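Long-range contacts in SusD superfamily protein (Parabacteroides distasonis, PDB 3OTN), which probably binds carbohydrate or other nutrients at the bacterial outer membrane: residues C42-L48 and L77-W82; L71-R75 and F463-L467. All blocks are in the same frame, centred on the assembly; numbering follows the deposited sequence.

Interaction 1 (C42-L48 and L77-W82); sequences CNTILLL and LYIEDW
T44 and W82 make the polar link of this contact. The indole NE1 of W82 donates to the backbone O of T44 at 2.9 Å, and the O lies in the indole plane, at the ring edge. The donor is tilted 34° from the carbonyl plane of T44. The backbone N of L47 reaches the same O from the opposite face, so two N-H groups grip it. The NE1 bond helps to set the rotation of the indole. T44 CG2 then sits over the five-membered ring in a CH-pi contact, 4.3 Å from its centroid.

Packing is tight around L47. Its CG is anti to the backbone N (chi1 -176°), which carries the two methyls in among the helix residues. CD2 lies 3.5 Å from W82 CD1, while CD1 meets I79 CG2. L48 CD1 adds a looser touch on W82 CZ2 at 4.0 Å.

L46 CB lies over one face of the Y78 ring, near the rim, and L77 CB over the opposite face. C42 CB comes in at the ring edge. C42 SG approaches the Y78 OH to 3.6 Å, and that hydroxyl is hydrogen-bonded to S62 O.

The looser side is formed by L77 and D81, both partly exposed. There L77 CD1 meets C42 SG, and D81 CB meets T44 CG2 at 3.9 Å.

N43 OD1 accepts from I45 N, an Asx turn leading into 44-47, whose backbone angles are helical. Y78 is the N-cap residue of helix 79-100. A turn after a short strand thus packs on the first turn of a helix in the TPR-related SusD fold.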
loop_
_atom_site.group_PDB
_atom_site.type_symbol
_atom_site.label_atom_id
_atom_site.label_comp_id
_atom_site.label_asym_id
_atom_site.label_seq_id
_atom_site.Cartn_x
_atom_site.Cartn_y
_atom_site.Cartn_z
ATOM N N CYS A 42 2.143 14.772 8.505
ATOM C CA CYS A 42 0.994 14.259 7.718
ATOM C C CYS A 42 1.524 13.689 6.399
ATOM O O CYS A 42 2.367 14.283 5.737
ATOM C CB CYS A 42 -0.016 15.385 7.428
ATOM S SG CYS A 42 -0.848 15.973 8.932
ATOM N N ASN A 43 1.008 12.546 6.017
ATOM C CA ASN A 43 1.482 11.823 4.833
ATOM C C ASN A 43 0.325 11.013 4.356
ATOM O O ASN A 43 -0.454 10.538 5.187
ATOM C CB ASN A 43 2.674 10.942 5.222
ATOM C CG ASN A 43 3.298 10.188 4.019
ATOM O OD1 ASN A 43 2.655 9.359 3.395
ATOM N ND2 ASN A 43 4.568 10.495 3.703
ATOM N N THR A 44 0.242 10.826 3.031
ATOM C CA THR A 44 -0.826 10.073 2.395
ATOM C C THR A 44 -0.981 8.648 2.955
ATOM O O THR A 44 -2.112 8.110 2.980
ATOM C CB THR A 44 -0.666 10.013 0.858
ATOM O OG1 THR A 44 0.692 9.640 0.549
ATOM C CG2 THR A 44 -1.026 11.347 0.212
ATOM N N ILE A 45 0.119 8.039 3.402
ATOM C CA ILE A 45 0.052 6.680 3.955
ATOM C C ILE A 45 -0.817 6.553 5.192
ATOM O O ILE A 45 -1.318 5.462 5.485
ATOM C CB ILE A 45 1.429 6.043 4.276
ATOM C CG1 ILE A 45 2.132 6.711 5.473
ATOM C CG2 ILE A 45 2.313 5.986 3.014
ATOM C CD1 ILE A 45 3.457 5.989 5.846
ATOM N N LEU A 46 -1.024 7.664 5.900
ATOM C CA LEU A 46 -1.803 7.634 7.121
ATOM C C LEU A 46 -3.272 7.335 6.896
ATOM O O LEU A 46 -3.895 6.750 7.795
ATOM C CB LEU A 46 -1.645 8.932 7.929
ATOM C CG LEU A 46 -0.267 9.342 8.413
ATOM C CD1 LEU A 46 -0.309 10.718 9.020
ATOM C CD2 LEU A 46 0.362 8.324 9.409
ATOM N N LEU A 47 -3.823 7.721 5.737
ATOM C CA LEU A 47 -5.245 7.487 5.427
ATOM C C LEU A 47 -5.604 6.019 5.544
ATOM O O LEU A 47 -6.686 5.670 6.039
ATOM C CB LEU A 47 -5.616 7.965 4.000
ATOM C CG LEU A 47 -7.114 7.865 3.598
ATOM C CD1 LEU A 47 -8.018 8.743 4.485
ATOM C CD2 LEU A 47 -7.344 8.225 2.116
ATOM N N LEU A 48 -4.691 5.173 5.071
ATOM C CA LEU A 48 -4.894 3.730 5.018
ATOM C C LEU A 48 -4.483 3.004 6.291
ATOM O O LEU A 48 -4.671 1.804 6.380
ATOM C CB LEU A 48 -4.170 3.144 3.812
ATOM C CG LEU A 48 -4.467 3.769 2.434
ATOM C CD1 LEU A 48 -3.611 3.100 1.373
ATOM C CD2 LEU A 48 -5.934 3.686 2.067
ATOM N N LEU A 77 -8.359 15.289 6.464
ATOM C CA LEU A 77 -7.093 15.264 5.769
ATOM C C LEU A 77 -6.926 14.058 4.847
ATOM O O LEU A 77 -7.678 13.068 4.915
ATOM C CB LEU A 77 -5.952 15.315 6.798
ATOM C CG LEU A 77 -5.860 16.561 7.685
ATOM C CD1 LEU A 77 -4.724 16.425 8.667
ATOM C CD2 LEU A 77 -5.709 17.825 6.829
ATOM N N TYR A 78 -5.912 14.156 3.985
ATOM C CA TYR A 78 -5.442 13.094 3.077
ATOM C C TYR A 78 -6.298 12.832 1.863
ATOM O O TYR A 78 -5.765 12.580 0.786
ATOM C CB TYR A 78 -5.158 11.776 3.828
ATOM C CG TYR A 78 -4.543 12.003 5.175
ATOM C CD1 TYR A 78 -3.361 12.707 5.281
ATOM C CD2 TYR A 78 -5.178 11.596 6.357
ATOM C CE1 TYR A 78 -2.796 12.992 6.500
ATOM C CE2 TYR A 78 -4.595 11.874 7.631
ATOM C CZ TYR A 78 -3.392 12.576 7.675
ATOM O OH TYR A 78 -2.760 12.904 8.875
ATOM N N ILE A 79 -7.623 12.812 2.027
ATOM C CA ILE A 79 -8.515 12.462 0.952
ATOM C C ILE A 79 -8.349 13.404 -0.280
ATOM O O ILE A 79 -8.436 12.946 -1.413
ATOM C CB ILE A 79 -10.015 12.340 1.405
ATOM C CG1 ILE A 79 -10.542 13.671 1.961
ATOM C CG2 ILE A 79 -10.198 11.164 2.423
ATOM C CD1 ILE A 79 -11.966 13.625 2.421
ATOM N N GLU A 80 -8.101 14.694 -0.069
ATOM C CA GLU A 80 -7.870 15.623 -1.186
ATOM C C GLU A 80 -6.646 15.236 -1.996
ATOM O O GLU A 80 -6.667 15.280 -3.222
ATOM C CB GLU A 80 -7.679 17.066 -0.689
ATOM C CG GLU A 80 -8.957 17.762 -0.449
ATOM C CD GLU A 80 -8.784 19.111 0.207
ATOM O OE1 GLU A 80 -8.338 19.166 1.383
ATOM O OE2 GLU A 80 -9.154 20.097 -0.450
ATOM N N ASP A 81 -5.570 14.887 -1.291
ATOM C CA ASP A 81 -4.284 14.560 -1.929
ATOM C C ASP A 81 -4.429 13.292 -2.767
ATOM O O ASP A 81 -3.938 13.220 -3.887
ATOM C CB ASP A 81 -3.195 14.366 -0.859
ATOM C CG ASP A 81 -3.108 15.560 0.092
ATOM O OD1 ASP A 81 -2.386 16.502 -0.242
ATOM O OD2 ASP A 81 -3.828 15.588 1.115
ATOM N N TRP A 82 -5.119 12.310 -2.199
ATOM C CA TRP A 82 -5.329 11.055 -2.875
ATOM C C TRP A 82 -6.168 11.243 -4.124
ATOM O O TRP A 82 -5.803 10.717 -5.166
ATOM C CB TRP A 82 -5.968 10.001 -1.980
ATOM C CG TRP A 82 -5.026 9.260 -1.104
ATOM C CD1 TRP A 82 -4.761 9.498 0.215
ATOM C CD2 TRP A 82 -4.263 8.117 -1.462
ATOM N NE1 TRP A 82 -3.854 8.585 0.698
ATOM C CE2 TRP A 82 -3.528 7.724 -0.318
ATOM C CE3 TRP A 82 -4.109 7.395 -2.638
ATOM C CZ2 TRP A 82 -2.672 6.616 -0.317
ATOM C CZ3 TRP A 82 -3.232 6.302 -2.646
ATOM C CH2 TRP A 82 -2.552 5.912 -1.479
#

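Interaction 2 (L71-R75 and F463-L467); sequences LVSDR and FPIPL. With EDO (1,2-ethanediol), chain L.
D74 O accepts from the backbone N of L467 at 2.9 Å. The bond is nearly straight, with an N-H...O angle of 169°, and the donor is tilted 32° from the carbonyl plane. It ties two irregular chain segments together just where helix 467-472 begins.

L467 packs against D74 and R75 beside this bond. With chi1 near trans (-177°), the L467 side chain extends away from its own N, and its two methyls go to different neighbours. CD1 lies 3.5 Å from D74 OD2. CD2 lies over one face of the R75 guanidinium, toward its rim, and is 3.4 Å from R75 CZ. The R75 and L467 side chains lie side by side and point the same way. R75 is exposed, so this is the outer side of the contact.

P464 fills the inner side. Its CG rests 3.3 Å from S73 O, and its CD meets V72 CG1 at 3.8 Å, the two side chains crossing at about a right angle. V72 CG1 also reaches the edge of the F463 ring.

S73 OG accepts from R75 N, an ST turn that shapes the bend of 71-75. An ethanediol, probably from the crystallisation liquor, donates from O1 to V72 O at 2.6 Å.

The loop between helices 64-68 and 79-100 thus meets the chain just before helix 467-472. F463 and P466 also pack on I79 of helix 79-100, F463 on I132 and P466 on F133 of helix 108-133.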
loop_
_atom_site.group_PDB
_atom_site.type_symbol
_atom_site.label_atom_id
_atom_site.label_comp_id
_atom_site.label_asym_id
_atom_site.label_seq_id
_atom_site.Cartn_x
_atom_site.Cartn_y
_atom_site.Cartn_z
ATOM N N LEU A 71 -15.530 10.498 13.223
ATOM C CA LEU A 71 -16.046 11.779 12.748
ATOM C C LEU A 71 -15.356 12.246 11.466
ATOM O O LEU A 71 -15.351 13.423 11.166
ATOM C CB LEU A 71 -15.840 12.857 13.814
ATOM C CG LEU A 71 -16.532 12.639 15.150
ATOM C CD1 LEU A 71 -16.257 13.861 16.034
ATOM C CD2 LEU A 71 -18.027 12.414 14.925
ATOM N N VAL A 72 -14.778 11.321 10.728
ATOM C CA VAL A 72 -14.257 11.582 9.404
ATOM C C VAL A 72 -15.359 12.256 8.553
ATOM O O VAL A 72 -16.555 11.877 8.627
ATOM C CB VAL A 72 -13.715 10.278 8.778
ATOM C CG1 VAL A 72 -13.350 10.453 7.290
ATOM C CG2 VAL A 72 -12.464 9.820 9.555
ATOM N N SER A 73 -14.957 13.292 7.821
ATOM C CA SER A 73 -15.893 14.125 7.039
ATOM C C SER A 73 -15.269 14.474 5.699
ATOM O O SER A 73 -14.094 14.129 5.424
ATOM C CB SER A 73 -16.232 15.419 7.796
ATOM O OG SER A 73 -15.172 16.361 7.724
ATOM N N ASP A 74 -16.041 15.184 4.873
ATOM C CA ASP A 74 -15.528 15.652 3.583
ATOM C C ASP A 74 -14.401 16.694 3.728
ATOM O O ASP A 74 -13.759 17.018 2.757
ATOM C CB ASP A 74 -16.671 16.177 2.693
ATOM C CG ASP A 74 -17.485 17.257 3.341
ATOM O OD1 ASP A 74 -17.086 17.779 4.422
ATOM O OD2 ASP A 74 -18.556 17.562 2.762
ATOM N N ARG A 75 -14.195 17.220 4.933
ATOM C CA ARG A 75 -13.068 18.111 5.250
ATOM C C ARG A 75 -11.854 17.390 5.878
ATOM O O ARG A 75 -10.852 18.036 6.163
ATOM C CB ARG A 75 -13.516 19.206 6.212
ATOM C CG ARG A 75 -14.402 20.227 5.587
ATOM C CD ARG A 75 -14.930 21.175 6.661
ATOM N NE ARG A 75 -15.831 22.141 6.069
ATOM C CZ ARG A 75 -15.458 23.228 5.397
ATOM N NH1 ARG A 75 -14.171 23.550 5.250
ATOM N NH2 ARG A 75 -16.391 24.033 4.918
ATOM N N PHE A 463 -14.264 6.139 2.211
ATOM C CA PHE A 463 -13.905 7.482 2.613
ATOM C C PHE A 463 -14.727 8.466 1.808
ATOM O O PHE A 463 -15.201 8.136 0.722
ATOM C CB PHE A 463 -12.396 7.753 2.453
ATOM C CG PHE A 463 -11.567 7.080 3.508
ATOM C CD1 PHE A 463 -11.626 7.515 4.838
ATOM C CD2 PHE A 463 -10.746 6.028 3.202
ATOM C CE1 PHE A 463 -10.897 6.893 5.815
ATOM C CE2 PHE A 463 -9.996 5.405 4.207
ATOM C CZ PHE A 463 -10.065 5.839 5.477
ATOM N N PRO A 464 -14.895 9.688 2.336
ATOM C CA PRO A 464 -15.724 10.658 1.639
ATOM C C PRO A 464 -15.042 11.228 0.405
ATOM O O PRO A 464 -13.793 11.313 0.344
ATOM C CB PRO A 464 -15.898 11.799 2.673
ATOM C CG PRO A 464 -15.161 11.422 3.857
ATOM C CD PRO A 464 -14.328 10.234 3.582
ATOM N N ILE A 465 -15.855 11.673 -0.531
ATOM C CA ILE A 465 -15.372 12.469 -1.646
ATOM C C ILE A 465 -15.044 13.815 -1.001
ATOM O O ILE A 465 -15.840 14.308 -0.235
ATOM C CB ILE A 465 -16.430 12.646 -2.735
ATOM C CG1 ILE A 465 -17.024 11.291 -3.186
ATOM C CG2 ILE A 465 -15.847 13.411 -3.919
ATOM C CD1 ILE A 465 -16.001 10.196 -3.536
ATOM N N PRO A 466 -13.858 14.391 -1.276
ATOM C CA PRO A 466 -13.470 15.682 -0.671
ATOM C C PRO A 466 -14.408 16.825 -0.973
ATOM O O PRO A 466 -14.853 16.976 -2.113
ATOM C CB PRO A 466 -12.123 15.987 -1.336
ATOM C CG PRO A 466 -11.590 14.740 -1.745
ATOM C CD PRO A 466 -12.755 13.832 -2.079
ATOM N N LEU A 467 -14.660 17.646 0.038
ATOM C CA LEU A 467 -15.510 18.785 -0.089
ATOM C C LEU A 467 -15.034 19.680 -1.220
ATOM O O LEU A 467 -15.856 20.126 -1.990
ATOM C CB LEU A 467 -15.553 19.604 1.206
ATOM C CG LEU A 467 -16.496 20.821 1.189
ATOM C CD1 LEU A 467 -17.921 20.419 0.822
ATOM C CD2 LEU A 467 -16.454 21.553 2.561
HETATM C C1 EDO L . -18.874 9.790 9.553
HETATM O O1 EDO L . -17.536 9.863 10.028
HETATM C C2 EDO L . -19.802 10.245 10.656
HETATM O O2 EDO L . -19.771 9.226 11.647
#

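In the fold
Interaction 1 is buried, and interaction 2 is only partly buried and lies farther from the chain centre. Their centres are 11 Å apart, and they touch. L47 O meets the F463 ring at CZ, and I79 packs against S73, P464 and P466. I79 and its neighbours at the start of helix 79-100 thus bridge the two contacts. Helix 108-133 backs both. Interaction 1 joins segments 29 residues apart, against 388 in interaction 2, and rests on aromatic and aliphatic packing round an indole bond. Interaction 2 brings the C-terminal part of the chain onto the N-terminal part, with a backbone bond, prolines and a charged outer edge.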